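Side-chain contacts in putative DsbA oxidoreductase SCO1869 (PDB 3GL5), which probably acts as a thiol-disulfide oxidoreductase of the DsbA type: residues A12-Y17 and R93-G98; V18-F23 and A118-F123; E37-S42 and L109-G114; R140-A145 and L150-V155. All coordinates share one frame; numbering follows the deposited sequence. Where two conformers were deposited one is given.

Interaction 1: A12-Y17 and R93-G98; sequences ACPWCY and RDRDHG. With ACT (acetate ion), chain C.
Ala12 and His97 bring the two backbones closest, their CA atoms 6.4 Å apart, where the loop ahead of helix 14-28 passes the short strand 96-97. No hydrogen bond joins the segments directly; a bound acetate, probably from the crystallisation liquor, bridges them. His97 ND1 donates to acetate O over 2.6 Å, nearly straight at 161°, with the carboxylate at the edge of the imidazole and in its plane. Arg95 turns the edge of its guanidinium to the other oxygen: NH2 gives OXT a short bond of 2.6 Å at 164°, while NH1 adds a weak one. A bend at chi3 (-53°) folds the arginine chain so that this edge faces the anion. From segment 12-17 come apolar groups: Ala12 CB lies 3.9 Å from His97 ND1, Pro14 CG is 3.8 Å from Arg95 NH2, and Pro14 CD packs on the acetate methyl at 3.6 Å. Arg95 NH2 also forms a salt bridge with Glu76. With an alanine at Arg95, acetate OXT would probably lose both of its nitrogen donors and Glu76 its salt-bridge partner. Cys13, at the N-cap, and Cys16 form the disulfide of a thioredoxin-type CxxC, and Cys13 and Pro14 pack on Cys229 and Cys234 of the second subunit. The arginine and histidine donors thus make a spot that can hold a carboxylate near the disulfide.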
loop_
_atom_site.group_PDB
_atom_site.type_symbol
_atom_site.label_atom_id
_atom_site.label_comp_id
_atom_site.label_asym_id
_atom_site.label_seq_id
_atom_site.Cartn_x
_atom_site.Cartn_y
_atom_site.Cartn_z
ATOM N N ALA A 12 5.455 -20.549 7.407
ATOM C CA ALA A 12 5.884 -21.655 8.289
ATOM C C ALA A 12 5.830 -21.205 9.762
ATOM O O ALA A 12 6.786 -21.345 10.495
ATOM C CB ALA A 12 7.348 -22.126 7.918
ATOM N N CYS A 13 4.754 -20.576 10.169
ATOM C CA CYS A 13 4.678 -20.023 11.515
ATOM C C CYS A 13 3.245 -20.284 12.024
ATOM O O CYS A 13 2.316 -19.603 11.617
ATOM C CB CYS A 13 5.001 -18.542 11.417
ATOM S SG CYS A 13 4.595 -17.511 12.775
ATOM N N PRO A 14 3.063 -21.307 12.861
ATOM C CA PRO A 14 1.703 -21.666 13.325
ATOM C C PRO A 14 0.992 -20.515 14.027
ATOM O O PRO A 14 -0.190 -20.359 13.823
ATOM C CB PRO A 14 1.939 -22.827 14.308
ATOM C CG PRO A 14 3.311 -23.357 14.018
ATOM C CD PRO A 14 4.104 -22.263 13.312
ATOM N N TRP A 15 1.697 -19.726 14.848
ATOM C CA TRP A 15 1.132 -18.541 15.517
ATOM C C TRP A 15 0.792 -17.376 14.610
ATOM O O TRP A 15 0.027 -16.515 15.010
ATOM C CB TRP A 15 2.081 -18.028 16.608
ATOM C CG TRP A 15 2.193 -19.046 17.751
ATOM C CD1 TRP A 15 3.290 -19.801 18.113
ATOM C CD2 TRP A 15 1.130 -19.447 18.605
ATOM N NE1 TRP A 15 2.960 -20.643 19.170
ATOM C CE2 TRP A 15 1.639 -20.436 19.485
ATOM C CE3 TRP A 15 -0.205 -19.047 18.725
ATOM C CZ2 TRP A 15 0.853 -21.025 20.487
ATOM C CZ3 TRP A 15 -1.001 -19.652 19.718
ATOM C CH2 TRP A 15 -0.459 -20.627 20.583
ATOM N N CYS A 16 1.424 -17.300 13.434
ATOM C CA CYS A 16 1.056 -16.313 12.414
ATOM C C CYS A 16 -0.343 -16.652 11.880
ATOM O O CYS A 16 -1.209 -15.774 11.781
ATOM C CB CYS A 16 2.086 -16.323 11.281
ATOM S SG CYS A 16 3.716 -15.791 11.786
ATOM N N TYR A 17 -0.552 -17.936 11.570
ATOM C CA TYR A 17 -1.838 -18.485 11.118
ATOM C C TYR A 17 -2.960 -18.320 12.145
ATOM O O TYR A 17 -4.042 -17.849 11.797
ATOM C CB TYR A 17 -1.646 -19.952 10.797
ATOM C CG TYR A 17 -2.850 -20.748 10.274
ATOM C CD1 TYR A 17 -3.664 -20.298 9.205
ATOM C CD2 TYR A 17 -3.104 -21.991 10.792
ATOM C CE1 TYR A 17 -4.761 -21.114 8.721
ATOM C CE2 TYR A 17 -4.135 -22.801 10.320
ATOM C CZ TYR A 17 -4.957 -22.376 9.307
ATOM O OH TYR A 17 -5.918 -23.273 8.922
ATOM N N ARG A 93 -0.457 -33.697 13.111
ATOM C CA ARG A 93 0.461 -34.759 12.804
ATOM C C ARG A 93 1.008 -34.628 11.400
ATOM O O ARG A 93 0.290 -34.256 10.466
ATOM C CB ARG A 93 -0.257 -36.103 12.904
ATOM C CG ARG A 93 0.301 -37.033 13.921
ATOM C CD ARG A 93 0.018 -36.513 15.286
ATOM N NE ARG A 93 0.285 -37.500 16.314
ATOM C CZ ARG A 93 -0.224 -37.418 17.533
ATOM N NH1 ARG A 93 0.047 -38.356 18.439
ATOM N NH2 ARG A 93 -1.006 -36.382 17.846
ATOM N N ASP A 94 2.288 -34.959 11.272
ATOM C CA ASP A 94 2.970 -35.128 9.990
ATOM C C ASP A 94 3.091 -33.878 9.179
ATOM O O ASP A 94 3.179 -33.975 7.966
ATOM C CB ASP A 94 2.289 -36.181 9.108
ATOM C CG ASP A 94 2.182 -37.530 9.782
ATOM O OD1 ASP A 94 3.103 -37.933 10.545
ATOM O OD2 ASP A 94 1.146 -38.188 9.545
ATOM N N ARG A 95 3.062 -32.717 9.822
ATOM C CA ARG A 95 3.360 -31.456 9.129
ATOM C C ARG A 95 4.842 -31.390 8.785
ATOM O O ARG A 95 5.682 -32.043 9.425
ATOM C CB ARG A 95 2.975 -30.264 9.983
ATOM C CG ARG A 95 1.420 -30.074 10.214
ATOM C CD ARG A 95 1.044 -28.601 10.523
ATOM N NE ARG A 95 1.832 -28.048 11.628
ATOM C CZ ARG A 95 2.954 -27.343 11.474
ATOM N NH1 ARG A 95 3.444 -27.096 10.253
ATOM N NH2 ARG A 95 3.597 -26.894 12.560
ATOM N N ASP A 96 5.142 -30.652 7.723
ATOM C CA ASP A 96 6.509 -30.459 7.298
ATOM C C ASP A 96 6.830 -28.974 7.352
ATOM O O ASP A 96 5.965 -28.128 7.663
ATOM C CB ASP A 96 6.769 -31.079 5.919
ATOM C CG ASP A 96 6.005 -30.374 4.778
ATOM O OD1 ASP A 96 5.036 -29.622 5.014
ATOM O OD2 ASP A 96 6.381 -30.597 3.607
ATOM N N HIS A 97 8.084 -28.656 7.069
ATOM C CA HIS A 97 8.583 -27.331 7.256
ATOM C C HIS A 97 9.734 -27.108 6.278
ATOM O O HIS A 97 10.588 -27.973 6.136
ATOM C CB HIS A 97 9.068 -27.220 8.700
ATOM C CG HIS A 97 9.866 -25.994 8.975
ATOM N ND1 HIS A 97 9.386 -24.952 9.745
ATOM C CD2 HIS A 97 11.121 -25.646 8.609
ATOM C CE1 HIS A 97 10.311 -24.006 9.826
ATOM N NE2 HIS A 97 11.366 -24.397 9.133
ATOM N N GLY A 98 9.773 -25.933 5.640
ATOM C CA GLY A 98 10.815 -25.616 4.648
ATOM C C GLY A 98 10.992 -24.127 4.389
ATOM O O GLY A 98 10.519 -23.262 5.153
HETATM C C ACT C . 6.542 -24.640 11.599
HETATM O O ACT C . 6.841 -24.702 10.392
HETATM O OXT ACT C . 5.604 -25.381 11.909
HETATM C CH3 ACT C . 7.277 -23.748 12.573
#

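Interaction 2: V18-F23 and A118-F123; sequences VGKARF and ALLDAF
Lys20 reaches from helix 14-28 to Leu120 and Asp121 of helix 116-128, spanning backbones whose nearest CA atoms, those of Lys20 and Asp121, are 9.6 Å apart. Its first two torsions are extended, with CG anti to the backbone N (chi1 176°), which carries the chain straight out from its helix. Bends at chi3 (105°) and chi4 then turn the ammonium group aside to meet its carboxylate partners. The methylene part lies against Leu120, CD being 4.0 Å from Leu120 CD2, and the two side chains run past each other in opposite directions. Leu120 is itself extended from its backbone, and this places its CD2 methyl beside the lysine chain. Asp121 instead has CG beside its own backbone N (chi1 -69°), an orientation that swings the carboxylate toward Lys20. The ammonium group is held chiefly by a salt bridge to Glu24, one turn on in its own helix. Glu117, one turn before Asp121, forms another, and Lys20 NZ and Asp121 OD1 a third of 2.8 Å, although the exact place of OD1 is doubtful. A methionine at Lys20 would probably leave these three carboxylates close together without the positive charge they share. Leu120 also packs on Leu107 of helix 101-111. The lysine therefore ties helix 14-28, which carries the CxxC at its start, to a helix of the inserted helical region, with both Lys20 and Leu120 resting on His40 of the edge strand 36-42.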
loop_
_atom_site.group_PDB
_atom_site.type_symbol
_atom_site.label_atom_id
_atom_site.label_comp_id
_atom_site.label_asym_id
_atom_site.label_seq_id
_atom_site.Cartn_x
_atom_site.Cartn_y
_atom_site.Cartn_z
ATOM N N VAL A 18 -2.699 -18.693 13.403
ATOM C CA VAL A 18 -3.661 -18.491 14.493
ATOM C C VAL A 18 -3.847 -16.988 14.799
ATOM O O VAL A 18 -4.993 -16.522 14.929
ATOM C CB VAL A 18 -3.308 -19.328 15.799
ATOM C CG1 VAL A 18 -4.376 -19.194 16.852
ATOM C CG2 VAL A 18 -3.187 -20.813 15.455
ATOM N N GLY A 19 -2.742 -16.238 14.888
ATOM C CA GLY A 19 -2.819 -14.794 15.177
ATOM C C GLY A 19 -3.519 -13.939 14.127
ATOM O O GLY A 19 -4.097 -12.858 14.430
ATOM N N LYS A 20 -3.474 -14.374 12.878
ATOM C CA LYS A 20 -4.179 -13.638 11.850
ATOM C C LYS A 20 -5.699 -13.683 12.137
ATOM O O LYS A 20 -6.390 -12.668 12.084
ATOM C CB LYS A 20 -3.894 -14.202 10.452
ATOM C CG LYS A 20 -4.738 -13.449 9.365
ATOM C CD LYS A 20 -4.128 -13.595 8.001
ATOM C CE LYS A 20 -4.889 -14.550 7.200
ATOM N NZ LYS A 20 -6.137 -13.859 6.736
ATOM N N ALA A 21 -6.189 -14.874 12.479
ATOM C CA ALA A 21 -7.616 -15.080 12.742
ATOM C C ALA A 21 -8.039 -14.328 13.995
ATOM O O ALA A 21 -9.138 -13.726 14.044
ATOM C CB ALA A 21 -7.918 -16.554 12.878
ATOM N N ARG A 22 -7.167 -14.335 15.003
ATOM C CA ARG A 22 -7.450 -13.619 16.254
ATOM C C ARG A 22 -7.566 -12.105 16.023
ATOM O O ARG A 22 -8.466 -11.455 16.550
ATOM C CB ARG A 22 -6.415 -13.953 17.336
ATOM C CG ARG A 22 -6.845 -15.067 18.176
ATOM C CD ARG A 22 -5.800 -15.514 19.162
ATOM N NE ARG A 22 -6.033 -16.892 19.587
ATOM C CZ ARG A 22 -5.191 -17.576 20.361
ATOM N NH1 ARG A 22 -4.062 -17.030 20.767
ATOM N NH2 ARG A 22 -5.451 -18.821 20.708
ATOM N N PHE A 23 -6.653 -11.570 15.215
ATOM C CA PHE A 23 -6.670 -10.178 14.864
ATOM C C PHE A 23 -7.925 -9.820 14.101
ATOM O O PHE A 23 -8.508 -8.744 14.328
ATOM C CB PHE A 23 -5.473 -9.791 13.999
ATOM C CG PHE A 23 -5.581 -8.403 13.472
ATOM C CD1 PHE A 23 -5.349 -7.317 14.306
ATOM C CD2 PHE A 23 -6.026 -8.177 12.170
ATOM C CE1 PHE A 23 -5.506 -6.033 13.848
ATOM C CE2 PHE A 23 -6.194 -6.882 11.690
ATOM C CZ PHE A 23 -5.914 -5.811 12.514
ATOM N N ALA A 118 -6.235 -13.522 -0.273
ATOM C CA ALA A 118 -6.605 -14.810 -0.872
ATOM C C ALA A 118 -5.417 -15.749 -1.029
ATOM O O ALA A 118 -5.522 -16.942 -0.748
ATOM C CB ALA A 118 -7.355 -14.624 -2.221
ATOM N N LEU A 119 -4.267 -15.261 -1.460
ATOM C CA LEU A 119 -3.132 -16.178 -1.618
ATOM C C LEU A 119 -2.488 -16.494 -0.246
ATOM O O LEU A 119 -2.007 -17.623 -0.001
ATOM C CB LEU A 119 -2.083 -15.634 -2.598
ATOM C CG LEU A 119 -0.910 -16.558 -2.947
ATOM C CD1 LEU A 119 -1.401 -17.878 -3.553
ATOM C CD2 LEU A 119 0.149 -15.838 -3.836
ATOM N N LEU A 120 -2.493 -15.504 0.636
ATOM C CA LEU A 120 -1.991 -15.713 2.000
ATOM C C LEU A 120 -2.779 -16.850 2.699
ATOM O O LEU A 120 -2.191 -17.822 3.205
ATOM C CB LEU A 120 -2.013 -14.394 2.771
ATOM C CG LEU A 120 -1.489 -14.421 4.201
ATOM C CD1 LEU A 120 -0.015 -14.922 4.279
ATOM C CD2 LEU A 120 -1.698 -13.050 4.869
ATOM N N ASP A 121 -4.107 -16.749 2.675
ATOM C CA ASP A 121 -4.952 -17.811 3.233
ATOM C C ASP A 121 -4.785 -19.126 2.514
ATOM O O ASP A 121 -4.792 -20.137 3.166
ATOM C CB ASP A 121 -6.417 -17.432 3.265
ATOM C CG ASP A 121 -6.715 -16.336 4.254
ATOM O OD1 ASP A 121 -6.048 -16.239 5.315
ATOM O OD2 ASP A 121 -7.657 -15.556 3.967
ATOM N N ALA A 122 -4.568 -19.116 1.188
ATOM C CA ALA A 122 -4.314 -20.357 0.467
ATOM C C ALA A 122 -3.027 -21.015 0.912
ATOM O O ALA A 122 -2.972 -22.212 1.051
ATOM C CB ALA A 122 -4.262 -20.134 -1.043
ATOM N N PHE A 123 -1.955 -20.234 0.995
ATOM C CA PHE A 123 -0.690 -20.779 1.408
ATOM C C PHE A 123 -0.750 -21.343 2.852
ATOM O O PHE A 123 -0.171 -22.409 3.116
ATOM C CB PHE A 123 0.473 -19.742 1.247
ATOM C CG PHE A 123 0.925 -19.532 -0.198
ATOM C CD1 PHE A 123 0.481 -20.400 -1.242
ATOM C CD2 PHE A 123 1.808 -18.484 -0.527
ATOM C CE1 PHE A 123 0.911 -20.217 -2.592
ATOM C CE2 PHE A 123 2.242 -18.313 -1.868
ATOM C CZ PHE A 123 1.808 -19.193 -2.884
#

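Interaction 3: E37-S42 and L109-G114; sequences EVVHRS and LAKERG
Lys111, in the last turn of helix 101-111, extends toward Val39 and His40 of the edge strand 36-42. The apolar part of the contact is slight, Lys111 CE coming 4.4 Å from Val39 CG1. The same methylene lies beside a carbonyl oxygen, with 4.2 Å between Lys111 CE and His40 O. The side chain leaves its helix with CG anti to the backbone N (chi1 172°) and bends at chi3, which brings its end alongside the strand. Polar contact across the segments runs through one water. It donates to His40 O at 2.7 Å and accepts a weak bond from Lys111 NZ at 3.1 Å, so the ammonium group reaches the strand backbone indirectly. Among the charged groups, Arg41 NE lies 5.5 Å from Lys111 NZ; the arginine is itself paired with Glu6 and Asp172, whose negative charges probably temper any repulsion. Ser42 OG, farther along the strand, is hydrogen-bonded to His108 of the same helix as Lys111. With a long aliphatic chain, one water and no direct hydrogen bond between the two segments, the chemistry implies a light, hydrated link between the end of a helix of the helical region and the edge strand of the thioredoxin-like sheet.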
loop_
_atom_site.group_PDB
_atom_site.type_symbol
_atom_site.label_atom_id
_atom_site.label_comp_id
_atom_site.label_asym_id
_atom_site.label_seq_id
_atom_site.Cartn_x
_atom_site.Cartn_y
_atom_site.Cartn_z
ATOM N N GLU A 37 -6.953 0.089 7.516
ATOM C CA GLU A 37 -6.429 -0.656 6.374
ATOM C C GLU A 37 -5.385 -1.662 6.871
ATOM O O GLU A 37 -4.492 -1.293 7.615
ATOM C CB GLU A 37 -5.764 0.282 5.389
ATOM C CG GLU A 37 -5.556 -0.377 4.040
ATOM C CD GLU A 37 -4.420 0.225 3.227
ATOM O OE1 GLU A 37 -3.828 1.255 3.667
ATOM O OE2 GLU A 37 -4.138 -0.337 2.126
ATOM N N VAL A 38 -5.517 -2.924 6.455
ATOM C CA VAL A 38 -4.615 -4.009 6.854
ATOM C C VAL A 38 -3.683 -4.320 5.676
ATOM O O VAL A 38 -4.154 -4.551 4.556
ATOM C CB VAL A 38 -5.410 -5.268 7.226
ATOM C CG1 VAL A 38 -4.473 -6.431 7.601
ATOM C CG2 VAL A 38 -6.365 -4.957 8.362
ATOM N N VAL A 39 -2.374 -4.294 5.918
ATOM C CA VAL A 39 -1.395 -4.547 4.877
ATOM C C VAL A 39 -0.539 -5.721 5.376
ATOM O O VAL A 39 -0.026 -5.680 6.508
ATOM C CB VAL A 39 -0.511 -3.293 4.609
ATOM C CG1 VAL A 39 0.692 -3.628 3.643
ATOM C CG2 VAL A 39 -1.336 -2.162 4.039
ATOM N N HIS A 40 -0.429 -6.765 4.556
ATOM C CA HIS A 40 0.411 -7.915 4.897
ATOM C C HIS A 40 1.811 -7.733 4.353
ATOM O O HIS A 40 1.990 -7.145 3.272
ATOM C CB HIS A 40 -0.201 -9.236 4.416
ATOM C CG HIS A 40 -1.482 -9.554 5.091
ATOM N ND1 HIS A 40 -1.555 -9.809 6.443
ATOM C CD2 HIS A 40 -2.762 -9.578 4.628
ATOM C CE1 HIS A 40 -2.821 -10.019 6.778
ATOM N NE2 HIS A 40 -3.572 -9.889 5.695
ATOM N N ARG A 41 2.779 -8.244 5.117
ATOM C CA ARG A 41 4.205 -7.961 4.962
ATOM C C ARG A 41 4.984 -9.259 5.127
ATOM O O ARG A 41 4.619 -10.086 5.953
ATOM C CB ARG A 41 4.653 -7.048 6.086
ATOM C CG ARG A 41 4.059 -5.688 6.028
ATOM C CD ARG A 41 4.912 -4.935 5.111
ATOM N NE ARG A 41 4.641 -3.544 5.230
ATOM C CZ ARG A 41 5.478 -2.605 4.824
ATOM N NH1 ARG A 41 6.676 -2.921 4.291
ATOM N NH2 ARG A 41 5.118 -1.344 4.975
ATOM N N SER A 42 6.028 -9.436 4.324
ATOM C CA SER A 42 6.812 -10.664 4.329
ATOM C C SER A 42 7.752 -10.733 5.520
ATOM O O SER A 42 8.398 -9.751 5.857
ATOM C CB SER A 42 7.702 -10.718 3.099
ATOM O OG SER A 42 6.935 -10.690 1.916
ATOM N N LEU A 109 3.572 -10.886 -5.942
ATOM C CA LEU A 109 2.708 -10.999 -7.145
ATOM C C LEU A 109 1.219 -10.779 -6.827
ATOM O O LEU A 109 0.577 -9.853 -7.364
ATOM C CB LEU A 109 2.916 -12.334 -7.864
ATOM C CG LEU A 109 1.963 -12.647 -9.035
ATOM C CD1 LEU A 109 1.892 -11.488 -10.071
ATOM C CD2 LEU A 109 2.401 -13.922 -9.716
ATOM N N ALA A 110 0.683 -11.594 -5.918
ATOM C CA ALA A 110 -0.677 -11.388 -5.391
ATOM C C ALA A 110 -0.971 -9.971 -4.869
ATOM O O ALA A 110 -2.043 -9.435 -5.117
ATOM C CB ALA A 110 -1.000 -12.440 -4.278
ATOM N N LYS A 111 -0.047 -9.361 -4.128
ATOM C CA LYS A 111 -0.342 -8.062 -3.487
ATOM C C LYS A 111 -0.580 -7.036 -4.598
ATOM O O LYS A 111 -1.416 -6.092 -4.480
ATOM C CB LYS A 111 0.827 -7.645 -2.587
ATOM C CG LYS A 111 0.749 -6.222 -2.009
ATOM C CD LYS A 111 2.139 -5.700 -1.633
ATOM C CE LYS A 111 2.085 -4.994 -0.282
ATOM N NZ LYS A 111 3.158 -3.964 -0.096
ATOM N N GLU A 112 0.140 -7.285 -5.691
ATOM C CA GLU A 112 0.084 -6.501 -6.904
ATOM C C GLU A 112 -0.838 -7.136 -7.960
ATOM O O GLU A 112 -0.715 -6.870 -9.161
ATOM C CB GLU A 112 1.488 -6.321 -7.453
ATOM C CG GLU A 112 1.667 -5.064 -8.161
ATOM C CD GLU A 112 2.622 -5.228 -9.302
ATOM O OE1 GLU A 112 3.807 -5.467 -9.014
ATOM O OE2 GLU A 112 2.163 -5.124 -10.476
ATOM N N ARG A 113 -1.762 -7.972 -7.515
ATOM C CA ARG A 113 -2.923 -8.310 -8.320
ATOM C C ARG A 113 -4.149 -8.165 -7.433
ATOM O O ARG A 113 -5.174 -8.767 -7.719
ATOM C CB ARG A 113 -2.862 -9.734 -8.864
ATOM C CG ARG A 113 -1.838 -9.985 -9.916
ATOM C CD ARG A 113 -2.150 -9.253 -11.255
ATOM N NE ARG A 113 -1.003 -9.408 -12.120
ATOM C CZ ARG A 113 0.001 -8.540 -12.203
ATOM N NH1 ARG A 113 -0.009 -7.404 -11.511
ATOM N NH2 ARG A 113 1.023 -8.811 -12.999
ATOM N N GLY A 114 -4.032 -7.385 -6.353
ATOM C CA GLY A 114 -5.103 -7.195 -5.369
ATOM C C GLY A 114 -5.625 -8.469 -4.705
ATOM O O GLY A 114 -6.737 -8.472 -4.139
HETATM O O HOH W 1 4.088 -6.048 2.069
#

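Interaction 4: R140-A145 and L150-V155; sequences RLVELA and LDAEEV
Val155 points its two methyls at the helix opposite, where Val142 and Ala145 receive them. Its CG2 lies 3.8 Å from Ala145 CB, and CG1 is almost as near the same methyl at 3.9 Å, so both branches of the valine straddle it. CG1 also reaches toward the next turn back, 4.2 Å from Val142 CG2, and the two valine side chains pass at a slant. Val142 divides its branches: with CG1 anti to the backbone N (chi1 174°), that methyl approaches Ala152 CB at 4.4 Å while CG2 is left to meet Val155. At Ala145 helix 138-147 comes close to the loop leading into the second helix, the CA atoms of Ala145 and Leu150 being 5.6 Å apart. Leu150 CB lies 3.6 Å from Ala145 O, near the C-terminal end of helix 138-147. The same oxygen accepts the backbone hydrogen bond from Leu150 N (3.2 Å, 150°). Asp151 occupies the N-cap position of the second helix. Around the pair, Leu109 of helix 101-111 packs on both Leu150 and Val155, and Leu119 of helix 116-128 on Ala145. Two helices, 138-147 and 152-160, joined by a short connection and packed through valine, alanine and leucine side chains, form a helical hairpin within the helical part of this DsbA-like thioredoxin domain.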
loop_
_atom_site.group_PDB
_atom_site.type_symbol
_atom_site.label_atom_id
_atom_site.label_comp_id
_atom_site.label_asym_id
_atom_site.label_seq_id
_atom_site.Cartn_x
_atom_site.Cartn_y
_atom_site.Cartn_z
ATOM N N ARG A 140 2.713 -27.401 -6.960
ATOM C CA ARG A 140 1.809 -27.128 -5.825
ATOM C C ARG A 140 1.496 -25.635 -5.667
ATOM O O ARG A 140 0.341 -25.243 -5.520
ATOM C CB ARG A 140 2.366 -27.668 -4.515
ATOM C CG ARG A 140 1.351 -27.677 -3.387
ATOM C CD ARG A 140 0.158 -28.453 -3.850
ATOM N NE ARG A 140 -0.978 -28.373 -2.943
ATOM C CZ ARG A 140 -2.250 -28.494 -3.331
ATOM N NH1 ARG A 140 -2.540 -28.651 -4.620
ATOM N NH2 ARG A 140 -3.237 -28.421 -2.430
ATOM N N LEU A 141 2.523 -24.809 -5.710
ATOM C CA LEU A 141 2.325 -23.360 -5.614
ATOM C C LEU A 141 1.510 -22.839 -6.783
ATOM O O LEU A 141 0.665 -21.971 -6.604
ATOM C CB LEU A 141 3.661 -22.619 -5.505
ATOM C CG LEU A 141 4.534 -23.179 -4.378
ATOM C CD1 LEU A 141 5.910 -22.488 -4.305
ATOM C CD2 LEU A 141 3.801 -23.136 -3.011
ATOM N N VAL A 142 1.735 -23.384 -7.968
ATOM C CA VAL A 142 0.967 -22.972 -9.100
ATOM C C VAL A 142 -0.534 -23.241 -8.862
ATOM O O VAL A 142 -1.384 -22.348 -9.051
ATOM C CB VAL A 142 1.492 -23.648 -10.356
ATOM C CG1 VAL A 142 0.600 -23.334 -11.533
ATOM C CG2 VAL A 142 2.918 -23.192 -10.638
ATOM N N GLU A 143 -0.847 -24.456 -8.416
ATOM C CA GLU A 143 -2.229 -24.860 -8.171
ATOM C C GLU A 143 -2.839 -23.972 -7.095
ATOM O O GLU A 143 -3.910 -23.409 -7.305
ATOM C CB GLU A 143 -2.291 -26.314 -7.728
ATOM C CG GLU A 143 -1.871 -27.332 -8.787
ATOM C CD GLU A 143 -1.586 -28.708 -8.185
ATOM O OE1 GLU A 143 -1.460 -28.814 -6.939
ATOM O OE2 GLU A 143 -1.517 -29.697 -8.955
ATOM N N LEU A 144 -2.156 -23.838 -5.950
ATOM C CA LEU A 144 -2.641 -22.950 -4.891
ATOM C C LEU A 144 -2.864 -21.512 -5.377
ATOM O O LEU A 144 -3.812 -20.847 -4.970
ATOM C CB LEU A 144 -1.669 -22.940 -3.698
ATOM C CG LEU A 144 -1.589 -24.263 -2.941
ATOM C CD1 LEU A 144 -0.440 -24.245 -1.945
ATOM C CD2 LEU A 144 -2.935 -24.579 -2.244
ATOM N N ALA A 145 -1.978 -21.034 -6.232
ATOM C CA ALA A 145 -2.060 -19.671 -6.705
ATOM C C ALA A 145 -3.241 -19.498 -7.682
ATOM O O ALA A 145 -4.048 -18.559 -7.551
ATOM C CB ALA A 145 -0.724 -19.268 -7.332
ATOM N N LEU A 150 -5.133 -16.029 -9.180
ATOM C CA LEU A 150 -3.989 -15.575 -9.976
ATOM C C LEU A 150 -3.878 -16.317 -11.312
ATOM O O LEU A 150 -4.429 -17.401 -11.456
ATOM C CB LEU A 150 -2.695 -15.687 -9.180
ATOM C CG LEU A 150 -2.416 -14.564 -8.199
ATOM C CD1 LEU A 150 -3.284 -14.663 -6.959
ATOM C CD2 LEU A 150 -0.985 -14.695 -7.774
ATOM N N ASP A 151 -3.180 -15.725 -12.278
ATOM C CA ASP A 151 -2.914 -16.358 -13.593
ATOM C C ASP A 151 -1.687 -17.281 -13.549
ATOM O O ASP A 151 -0.706 -16.951 -12.914
ATOM C CB ASP A 151 -2.722 -15.290 -14.695
ATOM C CG ASP A 151 -2.151 -15.872 -16.001
ATOM O OD1 ASP A 151 -2.937 -16.261 -16.883
ATOM O OD2 ASP A 151 -0.915 -15.989 -16.143
ATOM N N ALA A 152 -1.732 -18.397 -14.274
ATOM C CA ALA A 152 -0.779 -19.509 -14.133
ATOM C C ALA A 152 0.554 -19.388 -14.874
ATOM O O ALA A 152 1.618 -19.695 -14.286
ATOM C CB ALA A 152 -1.449 -20.798 -14.529
ATOM N N GLU A 153 0.496 -18.976 -16.146
ATOM C CA GLU A 153 1.699 -18.782 -16.967
ATOM C C GLU A 153 2.586 -17.770 -16.251
ATOM O O GLU A 153 3.820 -17.857 -16.274
ATOM C CB GLU A 153 1.331 -18.252 -18.368
ATOM C CG GLU A 153 0.010 -18.774 -18.947
ATOM C CD GLU A 153 -0.539 -17.900 -20.085
ATOM O OE1 GLU A 153 0.255 -17.278 -20.829
ATOM O OE2 GLU A 153 -1.774 -17.833 -20.240
ATOM N N GLU A 154 1.907 -16.824 -15.609
ATOM C CA GLU A 154 2.468 -15.696 -14.908
ATOM C C GLU A 154 3.071 -16.094 -13.570
ATOM O O GLU A 154 4.194 -15.687 -13.226
ATOM C CB GLU A 154 1.271 -14.794 -14.681
ATOM C CG GLU A 154 1.357 -13.671 -13.722
ATOM C CD GLU A 154 0.495 -12.535 -14.221
ATOM O OE1 GLU A 154 0.552 -12.257 -15.434
ATOM O OE2 GLU A 154 -0.255 -11.933 -13.427
ATOM N N VAL A 155 2.329 -16.898 -12.813
ATOM C CA VAL A 155 2.776 -17.337 -11.512
ATOM C C VAL A 155 4.037 -18.140 -11.720
ATOM O O VAL A 155 4.988 -18.022 -10.972
ATOM C CB VAL A 155 1.653 -18.136 -10.819
ATOM C CG1 VAL A 155 2.203 -19.154 -9.836
ATOM C CG2 VAL A 155 0.705 -17.166 -10.136
#

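Interactions 1 and 2 share helix 14-28, their centres about 13 Å apart, and touch where Trp15 meets Arg22. Interaction 3 lies about 12 Å from interaction 2, centre to centre, and its two segments fall in the chain between those of interaction 2; Phe23 and Val38 pack together at their junction. Interaction 4 comes last along the chain, after the others have closed, yet touches interaction 2 through Phe123 and Leu144 and interaction 3 through the Arg113-Glu154 salt bridge. Helices 101-111 and 116-128 thus connect the thioredoxin-like sheet and CxxC helix with the hairpin of helices 138-147 and 152-160. Interactions 1 and 3 also touch the second subunit.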